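PDB 5XEM: cysteine synthase from Fusobacterium nucleatum subsp. nucleatum strain ATCC 25586, which probably catalyses the pyridoxal-phosphate-dependent synthesis of L-cysteine from O-acetyl-L-serine and sulfide, and also produces hydrogen sulfide. Local coordinates for residues E60-K65 and K140-N145; T67-A72 and Y90-V95. All coordinates share one frame; numbering follows the deposited sequence.

Interaction 1: E60-K65 and K140-N145. With CA (calcium ion), chain I; ACT (acetate ion), chain F.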
loop_
_atom_site.group_PDB
_atom_site.type_symbol
_atom_site.label_atom_id
_atom_site.label_comp_id
_atom_site.label_asym_id
_atom_site.label_seq_id
_atom_site.Cartn_x
_atom_site.Cartn_y
_atom_site.Cartn_z
ATOM N N GLU A 60 -27.498 9.675 10.067
ATOM C CA GLU A 60 -28.064 10.630 11.020
ATOM C C GLU A 60 -28.600 11.900 10.383
ATOM O O GLU A 60 -29.326 12.669 11.041
ATOM C CB GLU A 60 -27.017 11.012 12.082
ATOM C CG GLU A 60 -26.601 9.896 13.004
ATOM C CD GLU A 60 -27.628 9.634 14.111
ATOM O OE1 GLU A 60 -28.814 9.400 13.791
ATOM O OE2 GLU A 60 -27.251 9.675 15.297
ATOM N N GLY A 61 -28.217 12.171 9.136
ATOM C CA GLY A 61 -28.567 13.418 8.500
ATOM C C GLY A 61 -27.654 14.568 8.852
ATOM O O GLY A 61 -27.996 15.711 8.612
ATOM N N LEU A 62 -26.460 14.258 9.361
ATOM C CA LEU A 62 -25.458 15.258 9.709
ATOM C C LEU A 62 -24.529 15.659 8.571
ATOM O O LEU A 62 -23.768 16.606 8.718
ATOM C CB LEU A 62 -24.633 14.759 10.889
ATOM C CG LEU A 62 -25.372 14.702 12.223
ATOM C CD1 LEU A 62 -24.537 13.984 13.278
ATOM C CD2 LEU A 62 -25.727 16.112 12.683
ATOM N N ILE A 63 -24.598 14.953 7.440
ATOM C CA ILE A 63 -23.795 15.273 6.266
ATOM C C ILE A 63 -24.699 15.335 5.044
ATOM O O ILE A 63 -25.286 14.332 4.664
ATOM C CB ILE A 63 -22.688 14.203 6.035
ATOM C CG1 ILE A 63 -21.761 14.086 7.257
ATOM C CG2 ILE A 63 -21.874 14.513 4.781
ATOM C CD1 ILE A 63 -20.715 12.977 7.118
ATOM N N ASP A 64 -24.832 16.537 4.490
ATOM C CA ASP A 64 -25.471 16.810 3.191
ATOM C C ASP A 64 -24.343 16.934 2.171
ATOM O O ASP A 64 -23.158 16.958 2.536
ATOM C CB ASP A 64 -26.226 18.160 3.231
ATOM C CG ASP A 64 -27.303 18.227 4.318
ATOM O OD1 ASP A 64 -27.846 17.184 4.684
ATOM O OD2 ASP A 64 -27.613 19.343 4.788
ATOM N N LYS A 65 -24.713 17.088 0.899
ATOM C CA LYS A 65 -23.752 17.227 -0.193
ATOM C C LYS A 65 -22.789 18.375 0.036
ATOM O O LYS A 65 -21.619 18.288 -0.350
ATOM C CB LYS A 65 -24.477 17.467 -1.542
ATOM C CG LYS A 65 -25.506 16.412 -1.928
ATOM C CD LYS A 65 -26.385 16.895 -3.090
ATOM C CE LYS A 65 -27.868 16.653 -2.837
ATOM N NZ LYS A 65 -28.471 17.757 -2.042
ATOM N N LYS A 140 -22.133 24.871 6.954
ATOM C CA LYS A 140 -22.516 23.479 7.236
ATOM C C LYS A 140 -21.220 22.689 7.452
ATOM O O LYS A 140 -20.329 22.748 6.602
ATOM C CB LYS A 140 -23.270 22.861 6.048
ATOM C CG LYS A 140 -24.653 23.446 5.735
ATOM C CD LYS A 140 -25.406 22.426 4.892
ATOM C CE LYS A 140 -26.758 22.875 4.400
ATOM N NZ LYS A 140 -27.216 21.784 3.484
ATOM N N TYR A 141 -21.103 21.975 8.570
ATOM C CA TYR A 141 -19.924 21.151 8.811
ATOM C C TYR A 141 -20.266 19.971 9.689
ATOM O O TYR A 141 -21.316 19.950 10.347
ATOM C CB TYR A 141 -18.775 21.968 9.407
ATOM C CG TYR A 141 -19.095 22.631 10.716
ATOM C CD1 TYR A 141 -19.076 21.908 11.886
ATOM C CD2 TYR A 141 -19.420 23.999 10.785
ATOM C CE1 TYR A 141 -19.380 22.505 13.092
ATOM C CE2 TYR A 141 -19.704 24.610 11.991
ATOM C CZ TYR A 141 -19.699 23.851 13.137
ATOM O OH TYR A 141 -19.994 24.429 14.345
ATOM N N PHE A 142 -19.374 18.976 9.660
ATOM C CA PHE A 142 -19.428 17.864 10.550
ATOM C C PHE A 142 -17.987 17.599 11.010
ATOM O O PHE A 142 -17.099 17.484 10.169
ATOM C CB PHE A 142 -19.976 16.627 9.830
ATOM C CG PHE A 142 -19.925 15.383 10.651
ATOM C CD1 PHE A 142 -20.740 15.250 11.756
ATOM C CD2 PHE A 142 -19.050 14.344 10.343
ATOM C CE1 PHE A 142 -20.688 14.124 12.557
ATOM C CE2 PHE A 142 -19.026 13.191 11.124
ATOM C CZ PHE A 142 -19.838 13.099 12.249
ATOM N N VAL A 143 -17.776 17.477 12.309
ATOM C CA VAL A 143 -16.455 17.069 12.837
ATOM C C VAL A 143 -16.574 15.633 13.273
ATOM O O VAL A 143 -17.297 15.376 14.212
ATOM C CB VAL A 143 -16.056 17.949 14.047
ATOM C CG1 VAL A 143 -14.673 17.518 14.607
ATOM C CG2 VAL A 143 -16.057 19.411 13.636
ATOM N N PRO A 144 -15.876 14.679 12.612
ATOM C CA PRO A 144 -15.979 13.276 13.022
ATOM C C PRO A 144 -15.537 13.077 14.474
ATOM O O PRO A 144 -16.162 12.331 15.245
ATOM C CB PRO A 144 -15.045 12.548 12.045
ATOM C CG PRO A 144 -15.038 13.410 10.840
ATOM C CD PRO A 144 -15.214 14.817 11.300
ATOM N N ASN A 145 -14.483 13.794 14.849
ATOM C CA ASN A 145 -13.840 13.665 16.168
ATOM C C ASN A 145 -13.502 12.250 16.601
ATOM O O ASN A 145 -14.120 11.666 17.490
ATOM C CB ASN A 145 -14.589 14.399 17.252
ATOM C CG ASN A 145 -13.669 14.778 18.428
ATOM O OD1 ASN A 145 -12.701 14.070 18.702
ATOM N ND2 ASN A 145 -13.920 15.929 19.064
HETATM CA CA CA I . -30.633 7.885 13.426
HETATM C C ACT F . -15.336 19.196 17.874
HETATM O O ACT F . -15.793 18.081 18.137
HETATM O OXT ACT F . -16.001 20.026 17.242
HETATM C CH3 ACT F . -13.948 19.527 18.345
HETATM O O HOH W 1 -23.543 18.339 10.762
HETATM O O HOH W 2 -29.942 7.401 15.498
HETATM O O HOH W 3 -28.904 6.650 12.140
HETATM O O HOH W 4 -31.312 9.139 11.287
#

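Interaction 2: T67-A72 and Y90-V95. With ACT (acetate ion), chain E.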
loop_
_atom_site.group_PDB
_atom_site.type_symbol
_atom_site.label_atom_id
_atom_site.label_comp_id
_atom_site.label_asym_id
_atom_site.label_seq_id
_atom_site.Cartn_x
_atom_site.Cartn_y
_atom_site.Cartn_z
ATOM N N THR A 67 -21.945 19.751 3.068
ATOM C CA THR A 67 -21.374 19.777 4.423
ATOM C C THR A 67 -19.856 19.607 4.344
ATOM O O THR A 67 -19.381 18.672 3.689
ATOM C CB THR A 67 -21.930 18.628 5.250
ATOM O OG1 THR A 67 -23.354 18.774 5.295
ATOM C CG2 THR A 67 -21.339 18.636 6.664
ATOM N N VAL A 68 -19.122 20.523 4.973
ATOM C CA VAL A 68 -17.659 20.415 5.023
ATOM C C VAL A 68 -17.270 19.492 6.179
ATOM O O VAL A 68 -17.708 19.706 7.319
ATOM C CB VAL A 68 -17.012 21.806 5.186
ATOM C CG1 VAL A 68 -15.497 21.709 5.277
ATOM C CG2 VAL A 68 -17.402 22.700 3.996
ATOM N N ILE A 69 -16.419 18.507 5.899
ATOM C CA ILE A 69 -15.930 17.615 6.930
ATOM C C ILE A 69 -14.634 18.260 7.446
ATOM O O ILE A 69 -13.809 18.687 6.651
ATOM C CB ILE A 69 -15.651 16.197 6.398
ATOM C CG1 ILE A 69 -16.845 15.677 5.583
ATOM C CG2 ILE A 69 -15.263 15.259 7.534
ATOM C CD1 ILE A 69 -18.186 15.768 6.274
ATOM N N ILE A 70 -14.497 18.345 8.762
ATOM C CA ILE A 70 -13.330 18.981 9.407
ATOM C C ILE A 70 -12.804 18.060 10.504
ATOM O O ILE A 70 -13.566 17.633 11.373
ATOM C CB ILE A 70 -13.674 20.353 10.024
ATOM C CG1 ILE A 70 -14.439 21.257 9.047
ATOM C CG2 ILE A 70 -12.375 21.049 10.464
ATOM C CD1 ILE A 70 -15.063 22.517 9.660
ATOM N N GLU A 71 -11.511 17.709 10.471
ATOM C CA GLU A 71 -10.951 16.776 11.439
ATOM C C GLU A 71 -9.524 17.151 11.808
ATOM O O GLU A 71 -8.748 17.603 10.950
ATOM C CB GLU A 71 -10.988 15.313 10.901
ATOM C CG GLU A 71 -10.504 14.231 11.877
ATOM C CD GLU A 71 -11.443 13.980 13.063
ATOM O OE1 GLU A 71 -12.299 14.844 13.355
ATOM O OE2 GLU A 71 -11.335 12.897 13.689
ATOM N N ALA A 72 -9.209 16.971 13.090
ATOM C CA ALA A 72 -7.829 17.010 13.589
ATOM C C ALA A 72 -7.207 15.606 13.557
ATOM O O ALA A 72 -7.781 14.630 14.085
ATOM C CB ALA A 72 -7.789 17.578 14.999
ATOM N N TYR A 90 -17.313 14.832 -0.897
ATOM C CA TYR A 90 -17.433 15.790 0.193
ATOM C C TYR A 90 -16.182 16.638 0.292
ATOM O O TYR A 90 -15.064 16.121 0.156
ATOM C CB TYR A 90 -17.642 15.049 1.524
ATOM C CG TYR A 90 -18.882 14.182 1.626
ATOM C CD1 TYR A 90 -20.082 14.585 1.091
ATOM C CD2 TYR A 90 -18.862 12.989 2.352
ATOM C CE1 TYR A 90 -21.221 13.807 1.215
ATOM C CE2 TYR A 90 -20.001 12.199 2.496
ATOM C CZ TYR A 90 -21.182 12.626 1.920
ATOM O OH TYR A 90 -22.330 11.889 2.026
ATOM N N LYS A 91 -16.357 17.914 0.609
ATOM C CA LYS A 91 -15.233 18.817 0.884
ATOM C C LYS A 91 -14.665 18.520 2.279
ATOM O O LYS A 91 -15.429 18.479 3.250
ATOM C CB LYS A 91 -15.703 20.249 0.803
ATOM C CG LYS A 91 -14.661 21.314 1.079
ATOM C CD LYS A 91 -15.282 22.691 0.898
ATOM C CE LYS A 91 -14.429 23.816 1.465
ATOM N NZ LYS A 91 -14.985 25.150 1.114
ATOM N N LEU A 92 -13.344 18.310 2.365
ATOM C CA LEU A 92 -12.656 17.922 3.600
ATOM C C LEU A 92 -11.583 18.978 3.909
ATOM O O LEU A 92 -10.864 19.422 2.991
ATOM C CB LEU A 92 -11.982 16.547 3.416
ATOM C CG LEU A 92 -11.141 16.012 4.600
ATOM C CD1 LEU A 92 -12.017 15.750 5.832
ATOM C CD2 LEU A 92 -10.380 14.742 4.199
ATOM N N LYS A 93 -11.518 19.395 5.169
ATOM C CA LYS A 93 -10.440 20.212 5.710
ATOM C C LYS A 93 -9.832 19.443 6.871
ATOM O O LYS A 93 -10.553 18.906 7.706
ATOM C CB LYS A 93 -10.958 21.574 6.187
ATOM C CG LYS A 93 -11.601 22.437 5.123
ATOM C CD LYS A 93 -11.886 23.828 5.666
ATOM C CE LYS A 93 -12.510 24.699 4.591
ATOM N NZ LYS A 93 -12.371 26.161 4.889
ATOM N N ILE A 94 -8.500 19.358 6.898
ATOM C CA ILE A 94 -7.796 18.631 7.918
ATOM C C ILE A 94 -6.812 19.570 8.625
ATOM O O ILE A 94 -6.191 20.421 7.990
ATOM C CB ILE A 94 -7.042 17.439 7.298
ATOM C CG1 ILE A 94 -8.038 16.365 6.832
ATOM C CG2 ILE A 94 -5.992 16.918 8.255
ATOM C CD1 ILE A 94 -8.748 15.646 7.936
ATOM N N VAL A 95 -6.720 19.433 9.937
ATOM C CA VAL A 95 -5.710 20.138 10.743
ATOM C C VAL A 95 -4.759 19.120 11.296
ATOM O O VAL A 95 -5.189 18.131 11.917
ATOM C CB VAL A 95 -6.304 20.939 11.908
ATOM C CG1 VAL A 95 -5.206 21.732 12.604
ATOM C CG2 VAL A 95 -7.403 21.874 11.391
HETATM C C ACT E . -11.718 16.942 -0.790
HETATM O O ACT E . -11.756 17.139 -2.045
HETATM O OXT ACT E . -11.679 17.928 -0.011
HETATM C CH3 ACT E . -11.720 15.524 -0.262
HETATM O O HOH W 5 -19.005 18.837 0.893
#

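Interaction 1: E60-K65 and K140-N145
The ring of Phe142 is met obliquely by two aliphatic side chains, each on a different flank of its CG–CZ line. Leu62 CD1 lies 3.9 Å from Phe142 CE1, the two side chains crossing at about a right angle, while Ile63 CD1 lies 3.9 Å from Phe142 CD2. With CG anti to the backbone N (chi1 174°), Phe142 directs its ring at the loop that follows helix 46-60, and its side chain also touches Ala57 of that helix. The second flat group, the Asp64 carboxylate, takes Lys140 NZ on the anti side of OD2 in a 2.8 Å salt bridge, with the donor 19° out of plane. The long lysine chain, extended, can reach across to the short Asp64, and NZ also pairs with Asp66. Between the two backbones, water 1 donates to Leu62 O (2.7 Å) and to Tyr141 O (2.8 Å), joining two acceptors that could not bond each other. Gly61 ends the helix in a Schellman motif; its positive phi suits glycine, since a CB would press on the preceding carbonyl O. Just before it, Glu60 OE1 binds a calcium ion at 2.4 Å. A small apolar patch round one ring, beside a charged pair and a shared water, implies a surface seam, where NZ, paired with Asp64 and Asp66, would probably stay protonated.

Interaction 2: T67-A72 and Y90-V95
In Leu92 a chi1 of 177° turns CG away from the main-chain N, carrying CD1 back over the neighbouring strand to 3.7 Å from Ile69 CG2. Ile94 achieves a similar reach by another route: the bend at chi2 (-69°) swings CD1 to 3.7 Å from Glu71 CB. These residues belong to a beta-alpha-beta unit, in which helix 76-88 connects parallel strands 68-72 and 92-97. The segment axes diverge by only 14°, and the ladder alternates between strands: Ile69 N donates to Lys91 O, Lys93 N to Ile69 O, Glu71 N to Lys93 O (3.2 Å, the longest), and Val95 N to Glu71 O. Leu92 and Glu71 also pack against Leu81 of the connecting helix, whereas Ile70, Ala72 and Val95 face helix 123-136; apolar side chains suit these buried places, with Ile69, Leu92 and Ile94 on one face and Ile70, Ala72 and Val95 on the other. Glu71, although buried, has its carboxylate satisfied by the backbone N-H groups of Asn145 and Gln146. Near the exposed end, Lys91 passes its CD and CE obliquely across Val68 CG2, while Lys93 CG touches Val68 CG1 before its amine pairs with Glu138. Just before the first direct rung, water 5 accepts from Lys91 N and donates to Thr67 O, at 2.8 Å from that oxygen.

In the fold
Strand 68-72 belongs to interaction 2 and is the sheet neighbour of strand 141-142 from interaction 1. Interaction 2 is the buried one, a direct main-chain ladder clothed in aliphatic groups between helices. Interaction 1 lies at the surface, where strand 141-142 forms one border of that sheet within the chain; between the loop 60-65 and strand 141-142 side chains and a water take the place of a ladder. The two are stitched together by Phe142 N, probably bonding Val68 O, and by Thr67 OG1 bonding Asp64 N. Phe142 serves both, touching Ile69 and Thr67 as well as the loop, so apolar packing runs on from core to surface while charge pairs gather toward solvent.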